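PDB 3N08: putative PhosphatidylEthanolamine-Binding Protein (PEBP) from Chlamydia trachomatis, which probably binds phosphate-bearing ligands such as phospholipid headgroups, as its PEBP and RKIP relatives do, though its own function is not established. Local coordinates for residues B[116-121]-B[139-144]; B[46-51]-B[64-69]; B[6-11]-B[29-34]. All blocks are in the same frame, centred on the assembly; numbering follows the deposited sequence. Where two conformers were deposited one is given.

Contact 1 of 3, residues B[116-121]-B[139-144]; sequences ALDVVL and HIIATA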
# COMPACT_ATOMS: atom_id res chain seq x y z
N ALA B 116 1.61 -12.18 0.98
CA ALA B 116 1.36 -12.81 2.27
C ALA B 116 0.67 -14.14 1.99
O ALA B 116 -0.32 -14.20 1.25
CB ALA B 116 0.45 -11.94 3.14
N LEU B 117 1.21 -15.20 2.59
CA LEU B 117 0.65 -16.55 2.43
C LEU B 117 0.07 -17.06 3.74
O LEU B 117 0.55 -16.70 4.82
CB LEU B 117 1.74 -17.54 2.00
CG LEU B 117 2.66 -17.19 0.86
CD1 LEU B 117 3.52 -18.41 0.53
CD2 LEU B 117 1.88 -16.77 -0.36
N ASP B 118 -0.94 -17.92 3.65
CA ASP B 118 -1.49 -18.57 4.84
C ASP B 118 -0.84 -19.92 5.16
O ASP B 118 -1.41 -20.74 5.89
CB ASP B 118 -3.00 -18.75 4.69
CG ASP B 118 -3.37 -19.60 3.49
OD1 ASP B 118 -2.51 -20.26 2.87
OD2 ASP B 118 -4.59 -19.65 3.20
N VAL B 119 0.35 -20.15 4.62
CA VAL B 119 1.12 -21.34 4.89
C VAL B 119 2.60 -20.96 4.89
O VAL B 119 2.98 -19.89 4.39
CB VAL B 119 0.92 -22.45 3.83
CG1 VAL B 119 -0.55 -22.89 3.73
CG2 VAL B 119 1.47 -22.04 2.47
N VAL B 120 3.39 -21.83 5.48
CA VAL B 120 4.84 -21.84 5.33
C VAL B 120 5.17 -22.84 4.21
O VAL B 120 4.72 -24.00 4.26
CB VAL B 120 5.52 -22.24 6.65
CG1 VAL B 120 7.01 -22.37 6.47
CG2 VAL B 120 5.19 -21.23 7.76
N LEU B 121 5.95 -22.42 3.22
CA LEU B 121 6.29 -23.29 2.10
C LEU B 121 7.38 -24.27 2.50
O LEU B 121 8.09 -24.07 3.49
CB LEU B 121 6.74 -22.48 0.89
CG LEU B 121 5.72 -21.49 0.33
CD1 LEU B 121 6.36 -20.64 -0.75
CD2 LEU B 121 4.48 -22.20 -0.19
N HIS B 139 -2.53 -20.10 -1.81
CA HIS B 139 -2.18 -19.70 -0.45
C HIS B 139 -1.99 -18.21 -0.34
O HIS B 139 -1.70 -17.73 0.76
CB HIS B 139 -0.89 -20.40 -0.02
CG HIS B 139 -0.94 -21.89 -0.13
ND1 HIS B 139 -1.78 -22.65 0.65
CD2 HIS B 139 -0.26 -22.75 -0.92
CE1 HIS B 139 -1.63 -23.93 0.33
NE2 HIS B 139 -0.71 -24.01 -0.62
N ILE B 140 -2.10 -17.47 -1.44
CA ILE B 140 -1.88 -16.00 -1.39
C ILE B 140 -3.11 -15.29 -0.84
O ILE B 140 -4.21 -15.35 -1.43
CB ILE B 140 -1.56 -15.41 -2.77
CG1 ILE B 140 -0.35 -16.09 -3.38
CG2 ILE B 140 -1.31 -13.92 -2.68
CD1 ILE B 140 -0.06 -15.66 -4.81
N ILE B 141 -2.94 -14.58 0.27
CA ILE B 141 -4.05 -13.88 0.87
C ILE B 141 -4.00 -12.38 0.66
O ILE B 141 -5.03 -11.71 0.76
CB ILE B 141 -4.23 -14.26 2.36
CG1 ILE B 141 -3.04 -13.84 3.22
CG2 ILE B 141 -4.53 -15.77 2.47
CD1 ILE B 141 -3.23 -14.22 4.70
N ALA B 142 -2.83 -11.84 0.31
CA ALA B 142 -2.71 -10.41 0.01
C ALA B 142 -1.44 -10.18 -0.76
O ALA B 142 -0.49 -10.97 -0.67
CB ALA B 142 -2.69 -9.60 1.30
N THR B 143 -1.39 -9.06 -1.47
CA THR B 143 -0.20 -8.67 -2.18
C THR B 143 0.03 -7.18 -1.97
O THR B 143 -0.88 -6.46 -1.52
CB THR B 143 -0.34 -9.02 -3.67
OG1 THR B 143 0.93 -8.94 -4.35
CG2 THR B 143 -1.37 -8.12 -4.33
N ALA B 144 1.25 -6.75 -2.24
CA ALA B 144 1.59 -5.34 -2.27
C ALA B 144 2.70 -5.13 -3.28
O ALA B 144 3.39 -6.07 -3.69
CB ALA B 144 2.00 -4.86 -0.90
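The side chains of Asp118 and His139 cross at about a right angle, with carboxylate and ring planes 67° apart. OD1 of Asp118 reaches the ring edge near its plane. It takes a weak hydrogen bond from ND1 of His139 at 3.3 Å, bent to 136° at the hydrogen. The first torsion of Asp118 (chi1 60°) sets CG between the backbone N and the carbonyl carbon, and this brings the carboxylate back to His139. The backbones pair beside it. Asp118 N donates to His139 O at 3.0 Å. Val119 also meets the ring. In one of its two conformers it puts CG2 over one ring face, 3.5 Å from His139 CG, a contact that depends on that conformer.

Further along, Ala116 is gripped by two backbone bonds. Its N donates to Ala142 O, and its O accepts from Ile141 N at 2.8 Å. Ile141 and Ala142 thus both face Ala116, a classic beta bulge where strand 108-117 ends and strand 140-150 begins. CG1 of Ile141 lies 3.4 Å from Ala116 O. Its CG2 lies near the carboxylate of Asp118 instead. On the face opposite Ala116 and Ala142, Leu117 CD2 touches Ile140 CG1 at 3.8 Å, the two side chains crossing obliquely. Helix 129-136 packs there, with Met136 against Leu117. Pro38 packs on Ile141 and Ala142. Thr143 N is bonded to Asp137 of the second subunit, so the site borders the dimer interface.

The two straight backbone bonds of Ala116 carry the strand pairing. The Asp118–His139 link is long and bent, at a partly exposed place, so it should add little strength. A nearby carboxylate would still favour a proton on ND1.

Contact 2 of 3, residues B[46-51]-B[64-69]; sequences LIVEDP and IHWIVY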
# COMPACT_ATOMS: atom_id res chain seq x y z
N LEU B 46 8.92 -12.20 -1.23
CA LEU B 46 9.35 -11.02 -1.98
C LEU B 46 9.93 -11.44 -3.33
O LEU B 46 10.79 -12.31 -3.38
CB LEU B 46 10.38 -10.26 -1.15
CG LEU B 46 11.01 -9.05 -1.85
CD1 LEU B 46 10.05 -7.92 -2.02
CD2 LEU B 46 12.25 -8.56 -1.12
N ILE B 47 9.46 -10.82 -4.41
CA ILE B 47 10.02 -11.04 -5.74
C ILE B 47 10.34 -9.67 -6.33
O ILE B 47 9.47 -8.81 -6.38
CB ILE B 47 9.07 -11.82 -6.66
CG1 ILE B 47 8.74 -13.17 -6.06
CG2 ILE B 47 9.67 -11.96 -8.07
CD1 ILE B 47 7.70 -13.96 -6.82
N VAL B 48 11.58 -9.47 -6.78
CA VAL B 48 11.98 -8.20 -7.39
C VAL B 48 12.38 -8.49 -8.81
O VAL B 48 13.21 -9.38 -9.07
CB VAL B 48 13.15 -7.56 -6.64
CG1 VAL B 48 13.53 -6.22 -7.22
CG2 VAL B 48 12.83 -7.45 -5.15
N GLU B 49 11.83 -7.73 -9.73
CA GLU B 49 12.09 -7.98 -11.13
C GLU B 49 12.11 -6.73 -11.97
O GLU B 49 11.56 -5.69 -11.60
CB GLU B 49 11.10 -8.98 -11.68
CG GLU B 49 9.68 -8.53 -11.58
CD GLU B 49 8.69 -9.64 -11.93
OE1 GLU B 49 8.98 -10.82 -11.66
OE2 GLU B 49 7.62 -9.33 -12.50
N ASP B 50 12.74 -6.87 -13.15
CA ASP B 50 12.94 -5.78 -14.11
C ASP B 50 12.32 -6.16 -15.46
O ASP B 50 12.86 -6.97 -16.19
CB ASP B 50 14.44 -5.55 -14.24
CG ASP B 50 14.81 -4.45 -15.25
OD1 ASP B 50 13.93 -3.77 -15.80
OD2 ASP B 50 16.04 -4.25 -15.43
N PRO B 51 11.15 -5.60 -15.78
CA PRO B 51 10.50 -5.89 -17.05
C PRO B 51 11.09 -5.06 -18.19
O PRO B 51 10.63 -5.15 -19.33
CB PRO B 51 9.05 -5.49 -16.78
CG PRO B 51 9.19 -4.33 -15.80
CD PRO B 51 10.32 -4.73 -14.91
N ILE B 64 14.74 -11.40 -13.11
CA ILE B 64 14.49 -11.48 -11.67
C ILE B 64 15.76 -11.12 -10.93
O ILE B 64 16.82 -11.74 -11.14
CB ILE B 64 14.04 -12.91 -11.28
CG1 ILE B 64 12.79 -13.35 -12.03
CG2 ILE B 64 13.85 -12.98 -9.77
CD1 ILE B 64 11.70 -12.35 -12.14
N HIS B 65 15.65 -10.10 -10.10
CA HIS B 65 16.77 -9.60 -9.33
C HIS B 65 16.86 -10.16 -7.91
O HIS B 65 17.92 -10.12 -7.33
CB HIS B 65 16.75 -8.05 -9.30
CG HIS B 65 17.24 -7.44 -10.57
ND1 HIS B 65 18.50 -6.91 -10.70
CD2 HIS B 65 16.69 -7.41 -11.81
CE1 HIS B 65 18.69 -6.51 -11.95
NE2 HIS B 65 17.61 -6.81 -12.64
N TRP B 66 15.76 -10.63 -7.35
CA TRP B 66 15.77 -11.13 -5.97
C TRP B 66 14.52 -11.96 -5.73
O TRP B 66 13.42 -11.53 -6.06
CB TRP B 66 15.80 -9.96 -4.99
CG TRP B 66 16.38 -10.25 -3.62
CD1 TRP B 66 17.05 -11.36 -3.23
CD2 TRP B 66 16.35 -9.36 -2.50
NE1 TRP B 66 17.44 -11.22 -1.89
CE2 TRP B 66 17.03 -10.00 -1.44
CE3 TRP B 66 15.82 -8.09 -2.29
CZ2 TRP B 66 17.17 -9.41 -0.17
CZ3 TRP B 66 15.98 -7.49 -1.03
CH2 TRP B 66 16.64 -8.16 0.01
N ILE B 67 14.71 -13.10 -5.07
CA ILE B 67 13.63 -13.90 -4.54
C ILE B 67 13.92 -14.20 -3.07
O ILE B 67 15.00 -14.73 -2.74
CB ILE B 67 13.52 -15.22 -5.31
CG1 ILE B 67 13.06 -14.96 -6.74
CG2 ILE B 67 12.58 -16.19 -4.59
CD1 ILE B 67 12.90 -16.22 -7.58
N VAL B 68 12.92 -13.95 -2.25
CA VAL B 68 12.98 -14.33 -0.84
C VAL B 68 11.63 -14.94 -0.47
O VAL B 68 10.60 -14.38 -0.78
CB VAL B 68 13.23 -13.13 0.09
CG1 VAL B 68 13.35 -13.58 1.54
CG2 VAL B 68 14.49 -12.39 -0.33
N TYR B 69 11.63 -16.08 0.22
CA TYR B 69 10.37 -16.62 0.68
C TYR B 69 10.52 -17.19 2.08
O TYR B 69 11.63 -17.35 2.59
CB TYR B 69 9.80 -17.65 -0.32
CG TYR B 69 10.49 -19.00 -0.34
CD1 TYR B 69 11.59 -19.24 -1.15
CD2 TYR B 69 10.00 -20.04 0.44
CE1 TYR B 69 12.20 -20.48 -1.17
CE2 TYR B 69 10.60 -21.27 0.42
CZ TYR B 69 11.68 -21.48 -0.39
OH TYR B 69 12.25 -22.73 -0.38
O HOH W 1 17.46 -6.53 -15.33
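Two neighbouring strands of the mixed sheet, 43-50 and 63-71, pair here as an antiparallel ladder with a classic beta bulge. The segment axes run at 173°. Leu46 and Val68 form a hydrogen-bonded pair: Leu46 N donates to Val68 O at 2.8 Å, and Val68 N returns a bond to Leu46 O. Val48 N then donates to Trp66 O. The Val48 carbonyl is shared. His65 N reaches its O at 2.7 Å, and Trp66 N adds a weak bond. His65 and Trp66 therefore both face Val48, and the register shifts by one.

On one face of the sheet Leu46 CD2 comes obliquely to the Trp66 indole, meeting CE3 at 3.8 Å. Val48 CG2 meets Trp66 CB at 3.9 Å. Val68 CG2 lies over one face of the indole, offset toward the rim. NE1 of Trp66 is bonded to Gln88. On the other face of the sheet Ile64 and Glu49 lie side by side. The methyl CD1 of Ile64 comes 3.2 Å from Glu49 OE1, a tight fit. That oxygen also forms a salt bridge with Lys129 of helix 129-136.

Asp50, past the bulge, lies side by side with His65, and the two side chains point the same way. CB of Asp50 packs 3.8 Å from His65 NE2. A water joins the polar ends, donating to Asp50 OD2 at 2.7 Å and lying in the plane of the imidazole, 2.7 Å from His65 NE2. Direct partners outside hold the same groups: His108 meets Asp50 OD2, and Cys99 O meets His65 ND1, which fixes the ring's rotation. Tyr110 meets the ring edge-to-face.

This cluster of an aspartate before a proline, two histidines and a tyrosine at a sheet end is consistent with the small anion-binding pocket of the PEBP fold.

Contact 3 of 3, residues B[6-11]-B[29-34]; sequences LTSQAF and SPPLSF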
# COMPACT_ATOMS: atom_id res chain seq x y z
N LEU B 6 4.12 -2.40 1.12
CA LEU B 6 5.54 -2.62 0.94
C LEU B 6 6.12 -1.29 0.54
O LEU B 6 5.75 -0.72 -0.51
CB LEU B 6 5.79 -3.65 -0.14
CG LEU B 6 7.26 -3.89 -0.42
CD1 LEU B 6 7.98 -4.47 0.77
CD2 LEU B 6 7.46 -4.75 -1.65
N THR B 7 7.00 -0.76 1.37
CA THR B 7 7.58 0.56 1.16
C THR B 7 9.08 0.51 1.41
O THR B 7 9.60 -0.49 1.88
CB THR B 7 6.94 1.63 2.05
OG1 THR B 7 7.10 1.26 3.43
CG2 THR B 7 5.47 1.78 1.72
N SER B 8 9.76 1.60 1.08
CA SER B 8 11.17 1.74 1.34
C SER B 8 11.45 3.15 1.82
O SER B 8 10.97 4.12 1.25
CB SER B 8 12.00 1.45 0.10
OG SER B 8 13.37 1.69 0.36
N GLN B 9 12.25 3.25 2.88
CA GLN B 9 12.72 4.56 3.34
C GLN B 9 13.62 5.23 2.30
O GLN B 9 13.81 6.44 2.34
CB GLN B 9 13.48 4.43 4.66
CG GLN B 9 12.64 3.86 5.80
CD GLN B 9 13.47 3.16 6.88
OE1 GLN B 9 14.60 2.72 6.64
NE2 GLN B 9 12.90 3.06 8.08
N ALA B 10 14.13 4.45 1.35
CA ALA B 10 15.10 4.93 0.39
C ALA B 10 14.47 5.56 -0.84
O ALA B 10 15.15 6.33 -1.55
CB ALA B 10 16.05 3.80 -0.02
N PHE B 11 13.22 5.24 -1.16
CA PHE B 11 12.58 5.79 -2.36
C PHE B 11 11.09 5.53 -2.30
O PHE B 11 10.64 4.51 -1.79
CB PHE B 11 13.14 5.20 -3.66
CG PHE B 11 13.02 3.72 -3.78
CD1 PHE B 11 13.95 2.87 -3.20
CD2 PHE B 11 11.98 3.15 -4.50
CE1 PHE B 11 13.81 1.48 -3.32
CE2 PHE B 11 11.85 1.78 -4.61
CZ PHE B 11 12.76 0.95 -4.02
N SER B 29 21.41 -4.73 -1.00
CA SER B 29 19.96 -4.75 -1.09
C SER B 29 19.36 -3.52 -0.40
O SER B 29 19.88 -3.07 0.63
CB SER B 29 19.41 -6.06 -0.50
OG SER B 29 19.66 -6.13 0.90
N PRO B 30 18.31 -2.93 -0.98
CA PRO B 30 17.71 -1.72 -0.41
C PRO B 30 16.87 -2.04 0.82
O PRO B 30 16.38 -3.18 0.95
CB PRO B 30 16.80 -1.23 -1.54
CG PRO B 30 16.40 -2.52 -2.26
CD PRO B 30 17.63 -3.38 -2.21
N PRO B 31 16.70 -1.05 1.70
CA PRO B 31 15.80 -1.24 2.84
C PRO B 31 14.36 -1.37 2.38
O PRO B 31 13.92 -0.70 1.45
CB PRO B 31 16.00 0.03 3.66
CG PRO B 31 16.36 1.06 2.64
CD PRO B 31 17.15 0.34 1.57
N LEU B 32 13.63 -2.30 2.99
CA LEU B 32 12.22 -2.48 2.69
C LEU B 32 11.45 -2.68 3.96
O LEU B 32 11.96 -3.26 4.92
CB LEU B 32 12.03 -3.72 1.83
CG LEU B 32 12.70 -3.68 0.45
CD1 LEU B 32 12.68 -5.07 -0.18
CD2 LEU B 32 11.96 -2.69 -0.45
N SER B 33 10.21 -2.21 3.98
CA SER B 33 9.30 -2.34 5.12
C SER B 33 8.00 -2.98 4.71
O SER B 33 7.39 -2.60 3.69
CB SER B 33 8.97 -0.98 5.72
OG SER B 33 10.12 -0.37 6.27
N PHE B 34 7.57 -3.95 5.49
CA PHE B 34 6.30 -4.61 5.31
C PHE B 34 5.39 -4.13 6.43
O PHE B 34 5.80 -4.09 7.60
CB PHE B 34 6.47 -6.13 5.42
CG PHE B 34 7.41 -6.72 4.41
CD1 PHE B 34 8.79 -6.67 4.61
CD2 PHE B 34 6.94 -7.33 3.27
CE1 PHE B 34 9.67 -7.22 3.67
CE2 PHE B 34 7.81 -7.90 2.35
CZ PHE B 34 9.17 -7.84 2.55
O HOH W 2 5.38 -0.72 4.61
O HOH W 3 9.36 2.27 4.51
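Ser8 and Pro31 meet through one short bond: the hydroxyl OG of Ser8 donates to Pro31 O at 2.7 Å, tilted 26° from the carbonyl plane. OG lies anti to the Ser8 backbone N (chi1 176°), where it also accepts from Ala10 N at 3.0 Å. That second bond makes an ST turn, and within this turn Ala10 CB packs against Pro31 CG at 3.8 Å. At the other end Leu6 CD1 sits over one face of the Phe34 ring, 3.9 Å from the centroid.

Between them the strands 5-7 and 32-35 pair antiparallel in the small sheet of the PEBP fold. Thr7 N donates to Ser33 O, and Ser33 N donates to Thr7 O at 2.8 Å. Thr7 and Ser33 carry their side chains on the face away from Leu6 and Phe34. There a water 2.9 Å from Thr7 OG1 donates to Ser33 O. A second water joins the two hydroxyls, weakly on the Ser33 side.

Leu6 and Leu32 pack on Phe112 and Leu46, Phe34 on Leu44 and Ala114, all in the larger sheet. Ser8 and Phe11 touch Leu146 of strand 140-150, and Tyr21 backs both Ala10 and Pro31.

Contact 2 lies in the core, its centre about 4 Å from the chain centre. Contact 3 is partly buried at about 10 Å. Contact 1 is also partly buried but the most peripheral, its centre about 15 Å out. Contacts 1 and 2 share the mixed sheet through the neighbouring strands 108-117 and 43-50, and each has a classic bulge. Contact 3 joins two strands of the small sheet without one. It meets contact 2 where Ser29 touches Trp66 and Leu32 touches Leu46. Ala144 packs on Leu6, and Leu121 on Tyr69. Polar groups differ with place. Contact 2 has buried acids with strong partners, contact 3 a water-linked outer face, and contact 1 a weak acid–histidine link beside the second subunit.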